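Long-range contacts in packaging protein UL32 (PDB 6XF9), which forms a zinc-binding pentameric ring required for herpesviral packaging and probably helps bring new capsids to nuclear replication compartments for genome cleavage and packaging: residues D[88-93]-D[301-306]; D[317-322]-D[331-336]. All coordinates share one frame; numbering follows the deposited sequence.

Interaction 1: residues D[88-93]-D[301-306]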
loop_
_atom_site.group_PDB
_atom_site.type_symbol
_atom_site.label_atom_id
_atom_site.label_comp_id
_atom_site.label_asym_id
_atom_site.label_seq_id
_atom_site.Cartn_x
_atom_site.Cartn_y
_atom_site.Cartn_z
ATOM N N CYS D 88 -32.974 -15.931 18.823
ATOM C CA CYS D 88 -33.786 -14.780 19.203
ATOM C C CYS D 88 -34.102 -14.848 20.688
ATOM O O CYS D 88 -33.591 -15.714 21.408
ATOM C CB CYS D 88 -35.043 -14.706 18.345
ATOM S SG CYS D 88 -35.943 -16.236 18.269
ATOM N N TRP D 89 -34.929 -13.909 21.160
ATOM C CA TRP D 89 -35.319 -13.945 22.564
ATOM C C TRP D 89 -36.176 -15.175 22.859
ATOM O O TRP D 89 -35.862 -15.940 23.778
ATOM C CB TRP D 89 -36.068 -12.663 22.957
ATOM C CG TRP D 89 -36.590 -12.753 24.348
ATOM C CD1 TRP D 89 -35.916 -12.503 25.494
ATOM C CD2 TRP D 89 -37.892 -13.209 24.736
ATOM N NE1 TRP D 89 -36.727 -12.743 26.583
ATOM C CE2 TRP D 89 -37.949 -13.171 26.134
ATOM C CE3 TRP D 89 -39.021 -13.624 24.031
ATOM C CZ2 TRP D 89 -39.080 -13.544 26.837
ATOM C CZ3 TRP D 89 -40.148 -13.988 24.734
ATOM C CH2 TRP D 89 -40.166 -13.956 26.117
ATOM N N THR D 90 -37.186 -15.417 22.034
ATOM C CA THR D 90 -38.121 -16.506 22.288
ATOM C C THR D 90 -37.437 -17.861 22.366
ATOM O O THR D 90 -37.800 -18.692 23.200
ATOM C CB THR D 90 -39.220 -16.564 21.209
ATOM O OG1 THR D 90 -39.946 -15.328 21.196
ATOM C CG2 THR D 90 -40.182 -17.709 21.490
ATOM N N SER D 91 -36.456 -18.096 21.507
ATOM C CA SER D 91 -35.756 -19.379 21.536
ATOM C C SER D 91 -34.926 -19.519 22.797
ATOM O O SER D 91 -34.733 -20.641 23.279
ATOM C CB SER D 91 -34.871 -19.566 20.308
ATOM O OG SER D 91 -35.590 -19.287 19.117
ATOM N N THR D 92 -34.415 -18.407 23.343
ATOM C CA THR D 92 -33.693 -18.476 24.612
ATOM C C THR D 92 -34.642 -18.716 25.776
ATOM O O THR D 92 -34.351 -19.527 26.665
ATOM C CB THR D 92 -32.906 -17.188 24.825
ATOM O OG1 THR D 92 -32.041 -17.000 23.703
ATOM C CG2 THR D 92 -32.092 -17.232 26.126
ATOM N N MET D 93 -35.791 -18.035 25.768
ATOM C CA MET D 93 -36.828 -18.247 26.773
ATOM C C MET D 93 -37.275 -19.705 26.791
ATOM O O MET D 93 -37.323 -20.336 27.851
ATOM C CB MET D 93 -38.003 -17.316 26.469
ATOM C CG MET D 93 -39.128 -17.233 27.495
ATOM S SD MET D 93 -38.636 -16.719 29.163
ATOM C CE MET D 93 -40.238 -16.183 29.737
ATOM N N CYS D 301 -41.223 -14.010 15.755
ATOM C CA CYS D 301 -42.346 -14.765 15.220
ATOM C C CYS D 301 -41.899 -16.082 14.626
ATOM O O CYS D 301 -42.639 -17.069 14.675
ATOM C CB CYS D 301 -43.083 -13.941 14.172
ATOM S SG CYS D 301 -43.923 -12.545 14.926
ATOM N N LEU D 302 -40.727 -16.105 13.994
ATOM C CA LEU D 302 -40.236 -17.355 13.425
ATOM C C LEU D 302 -40.144 -18.442 14.482
ATOM O O LEU D 302 -40.423 -19.609 14.200
ATOM C CB LEU D 302 -38.882 -17.145 12.751
ATOM C CG LEU D 302 -38.908 -16.312 11.466
ATOM C CD1 LEU D 302 -37.534 -16.298 10.859
ATOM C CD2 LEU D 302 -39.887 -16.882 10.460
ATOM N N ALA D 303 -39.769 -18.083 15.700
ATOM C CA ALA D 303 -39.638 -19.057 16.773
ATOM C C ALA D 303 -40.865 -19.151 17.668
ATOM O O ALA D 303 -41.009 -20.136 18.401
ATOM C CB ALA D 303 -38.437 -18.711 17.655
ATOM N N ALA D 304 -41.755 -18.168 17.621
ATOM C CA ALA D 304 -42.838 -18.078 18.579
ATOM C C ALA D 304 -44.184 -18.502 18.011
ATOM O O ALA D 304 -45.126 -18.698 18.789
ATOM C CB ALA D 304 -42.950 -16.638 19.090
ATOM N N HIS D 305 -44.294 -18.695 16.697
ATOM C CA HIS D 305 -45.589 -18.906 16.106
ATOM C C HIS D 305 -45.529 -19.881 14.941
ATOM O O HIS D 305 -44.641 -19.769 14.080
ATOM C CB HIS D 305 -46.177 -17.588 15.623
ATOM C CG HIS D 305 -47.640 -17.660 15.323
ATOM N ND1 HIS D 305 -48.153 -18.390 14.271
ATOM C CD2 HIS D 305 -48.700 -17.079 15.932
ATOM C CE1 HIS D 305 -49.467 -18.257 14.247
ATOM N NE2 HIS D 305 -49.823 -17.461 15.239
ATOM N N PRO D 306 -46.512 -20.788 14.846
ATOM C CA PRO D 306 -46.371 -21.933 13.929
ATOM C C PRO D 306 -46.436 -21.587 12.460
ATOM O O PRO D 306 -45.958 -22.382 11.649
ATOM C CB PRO D 306 -47.542 -22.846 14.323
ATOM C CG PRO D 306 -47.860 -22.464 15.745
ATOM C CD PRO D 306 -47.624 -20.980 15.797
#
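Near the CxxC zinc site built by Cys-296, Cys-299, His-366 and Cys-373, the N-terminal turn of helix 89-106 packs on the last turn of helix 297-304, with Cys-88 (the N-cap residue), Thr-90 and Ser-91 touching Ala-303 and Ala-304. The methyl of Ala-303 rests against two neighbouring polar tips at once: its CB lies 3.3 Å from Ser-91 OG and 3.6 Å from Cys-88 SG. The thiol is carried there by a chi1 of 50°, which sets SG between the backbone N and the carbonyl carbon. Cys-88 is not a ligand of the zinc, which lies about 8 Å from its side chain. Thr-90 turns its methyl to the other alanine, CG2 to Ala-304 CB 3.8 Å. Such small groups let the backbones come close, Thr-90 CA and Ala-304 CA being 6.2 Å apart. No hydrogen bond spans the two segments; Ser-91 OG bonds to Pro-86 O, and Ala-303 O accepts from Trp-5 NE1. Glu-300, one turn before Ala-304, takes the backbone N-H groups of Trp-89 and Thr-90 on its carboxylate. Around this buried seam, helix 225-235 packs on Trp-89, helix 124-133 on Ser-91 and Thr-92, and helix 349-357 on Cys-301.

Interaction 2: residues D[317-322]-D[331-336]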
loop_
_atom_site.group_PDB
_atom_site.type_symbol
_atom_site.label_atom_id
_atom_site.label_comp_id
_atom_site.label_asym_id
_atom_site.label_seq_id
_atom_site.Cartn_x
_atom_site.Cartn_y
_atom_site.Cartn_z
ATOM N N CYS D 317 -42.794 -13.728 -1.575
ATOM C CA CYS D 317 -43.278 -13.939 -2.942
ATOM C C CYS D 317 -44.276 -12.859 -3.350
ATOM O O CYS D 317 -44.282 -12.422 -4.504
ATOM C CB CYS D 317 -43.896 -15.334 -3.094
ATOM S SG CYS D 317 -42.749 -16.697 -2.676
ATOM N N GLU D 318 -45.142 -12.423 -2.430
ATOM C CA GLU D 318 -46.082 -11.373 -2.800
ATOM C C GLU D 318 -45.332 -10.089 -3.100
ATOM O O GLU D 318 -45.643 -9.389 -4.073
ATOM C CB GLU D 318 -47.096 -11.078 -1.686
ATOM C CG GLU D 318 -48.187 -12.108 -1.368
ATOM C CD GLU D 318 -49.345 -11.474 -0.559
ATOM O OE1 GLU D 318 -49.632 -11.902 0.582
ATOM O OE2 GLU D 318 -49.901 -10.454 -1.021
ATOM N N VAL D 319 -44.332 -9.770 -2.271
ATOM C CA VAL D 319 -43.561 -8.546 -2.459
ATOM C C VAL D 319 -42.803 -8.585 -3.788
ATOM O O VAL D 319 -42.798 -7.610 -4.549
ATOM C CB VAL D 319 -42.626 -8.332 -1.257
ATOM C CG1 VAL D 319 -41.667 -7.200 -1.549
ATOM C CG2 VAL D 319 -43.435 -8.069 0.009
ATOM N N MET D 320 -42.189 -9.724 -4.107
ATOM C CA MET D 320 -41.454 -9.857 -5.360
ATOM C C MET D 320 -42.392 -9.922 -6.571
ATOM O O MET D 320 -42.188 -9.217 -7.566
ATOM C CB MET D 320 -40.589 -11.110 -5.295
ATOM C CG MET D 320 -39.518 -11.067 -4.231
ATOM S SD MET D 320 -38.450 -9.638 -4.432
ATOM C CE MET D 320 -37.104 -10.434 -5.335
ATOM N N GLY D 321 -43.452 -10.732 -6.492
ATOM C CA GLY D 321 -44.195 -11.139 -7.677
ATOM C C GLY D 321 -45.428 -10.353 -8.091
ATOM O O GLY D 321 -45.770 -10.358 -9.281
ATOM N N HIS D 322 -46.102 -9.671 -7.149
ATOM C CA HIS D 322 -47.378 -9.021 -7.470
ATOM C C HIS D 322 -47.180 -7.774 -8.328
ATOM O O HIS D 322 -47.797 -7.643 -9.392
ATOM C CB HIS D 322 -48.145 -8.643 -6.194
ATOM C CG HIS D 322 -48.904 -9.777 -5.567
ATOM N ND1 HIS D 322 -49.819 -9.583 -4.550
ATOM C CD2 HIS D 322 -48.886 -11.111 -5.810
ATOM C CE1 HIS D 322 -50.328 -10.750 -4.190
ATOM N NE2 HIS D 322 -49.780 -11.693 -4.940
ATOM N N ASP D 331 -41.878 0.218 -0.677
ATOM C CA ASP D 331 -43.217 0.545 -1.171
ATOM C C ASP D 331 -44.023 -0.710 -1.518
ATOM O O ASP D 331 -45.211 -0.789 -1.187
ATOM C CB ASP D 331 -43.107 1.478 -2.374
ATOM C CG ASP D 331 -42.783 2.898 -1.961
ATOM O OD1 ASP D 331 -43.231 3.286 -0.852
ATOM O OD2 ASP D 331 -42.052 3.604 -2.712
ATOM N N ARG D 332 -43.391 -1.711 -2.150
ATOM C CA ARG D 332 -44.070 -2.977 -2.427
ATOM C C ARG D 332 -44.598 -3.605 -1.150
ATOM O O ARG D 332 -45.703 -4.158 -1.124
ATOM C CB ARG D 332 -43.113 -3.958 -3.080
ATOM C CG ARG D 332 -42.733 -3.657 -4.472
ATOM C CD ARG D 332 -41.702 -4.639 -4.957
ATOM N NE ARG D 332 -41.253 -4.292 -6.293
ATOM C CZ ARG D 332 -41.400 -5.065 -7.352
ATOM N NH1 ARG D 332 -41.976 -6.251 -7.223
ATOM N NH2 ARG D 332 -40.949 -4.652 -8.534
ATOM N N ILE D 333 -43.795 -3.571 -0.091
ATOM C CA ILE D 333 -44.230 -4.083 1.197
ATOM C C ILE D 333 -45.438 -3.298 1.695
ATOM O O ILE D 333 -46.415 -3.875 2.191
ATOM C CB ILE D 333 -43.055 -4.029 2.187
ATOM C CG1 ILE D 333 -41.971 -5.017 1.760
ATOM C CG2 ILE D 333 -43.526 -4.307 3.582
ATOM C CD1 ILE D 333 -40.603 -4.721 2.330
ATOM N N ALA D 334 -45.395 -1.971 1.575
ATOM C CA ALA D 334 -46.537 -1.171 2.001
ATOM C C ALA D 334 -47.764 -1.477 1.157
ATOM O O ALA D 334 -48.869 -1.594 1.691
ATOM C CB ALA D 334 -46.202 0.314 1.944
ATOM N N PHE D 335 -47.585 -1.635 -0.160
ATOM C CA PHE D 335 -48.718 -1.930 -1.040
ATOM C C PHE D 335 -49.371 -3.263 -0.695
ATOM O O PHE D 335 -50.602 -3.362 -0.656
ATOM C CB PHE D 335 -48.284 -1.945 -2.509
ATOM C CG PHE D 335 -47.942 -0.573 -3.079
ATOM C CD1 PHE D 335 -47.999 0.578 -2.288
ATOM C CD2 PHE D 335 -47.547 -0.442 -4.421
ATOM C CE1 PHE D 335 -47.676 1.821 -2.831
ATOM C CE2 PHE D 335 -47.226 0.800 -4.965
ATOM C CZ PHE D 335 -47.291 1.928 -4.170
ATOM N N VAL D 336 -48.573 -4.309 -0.463
ATOM C CA VAL D 336 -49.147 -5.613 -0.124
ATOM C C VAL D 336 -49.931 -5.541 1.182
ATOM O O VAL D 336 -51.032 -6.084 1.288
ATOM C CB VAL D 336 -48.045 -6.683 -0.061
ATOM C CG1 VAL D 336 -48.558 -7.902 0.657
ATOM C CG2 VAL D 336 -47.590 -7.041 -1.465
#
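Val-319 and Arg-332 meet where helices 308-321 and 329-338 pack, their short segments inclined at 116° with axes 9.0 Å apart at closest approach. Arg-332 NH1 donates to Val-319 O over 3.1 Å, nearly straight at 167°. The oxygen lies at the edge of the guanidinium, in its plane, and the donor in turn lies in the carbonyl plane. Met-320 O is also 3.0 Å from Arg-332 NH1. The arginine chain, extended from CG to NE, passes alongside the carbonyl, so that Arg-332 CD comes to 3.2 Å from Val-319 O. Beside this polar grip, the branches of Val-319 pack on the second helix: CG1 rests on Arg-332 CB, and CG2 is 3.8 Å from Ile-333 CG1. At the other end Val-336 places CG1 anti to its own backbone N (chi1 164°), 3.3 Å from Glu-318 OE2. In the next shell, Tyr-345 OH bonds to Glu-318 OE1, and helix 360-369 packs on Val-319 and Ile-333. The outer side of helix 329-338 meets a second subunit, where Asp-331 OD2 accepts from Cys-52 N, a residue that binds zinc in that subunit, and Phe-335 stacks on its Phe-59. With NH1 bonded to Val-319 O and NE to Val-327 O, the guanidinium of the buried Arg-332 ties helix 308-321 to helix 329-338, and its charge probably offsets the carbonyl dipoles gathered there.

Overall arrangement
From the N terminus, the chain passes several helices before the start of helix 89-106, and interaction 1 closes a long loop, its segments 208 residues apart at their closest ends, when the chain reaches the last turn of helix 297-304, joining the two regions of the sequence that carry the CxxC zinc sites. Helix 308-321 follows directly and leads to interaction 2, a local closure across the short connection to helix 329-338. The two contacts are in series, neither enclosing nor crossing the other. Interactions 1 and 2 have centres 25 Å apart and nearest atoms about 13 Å apart. Interaction 1 lies near the middle of the chain, interaction 2 toward its periphery, beside a neighbouring subunit of the pentamer.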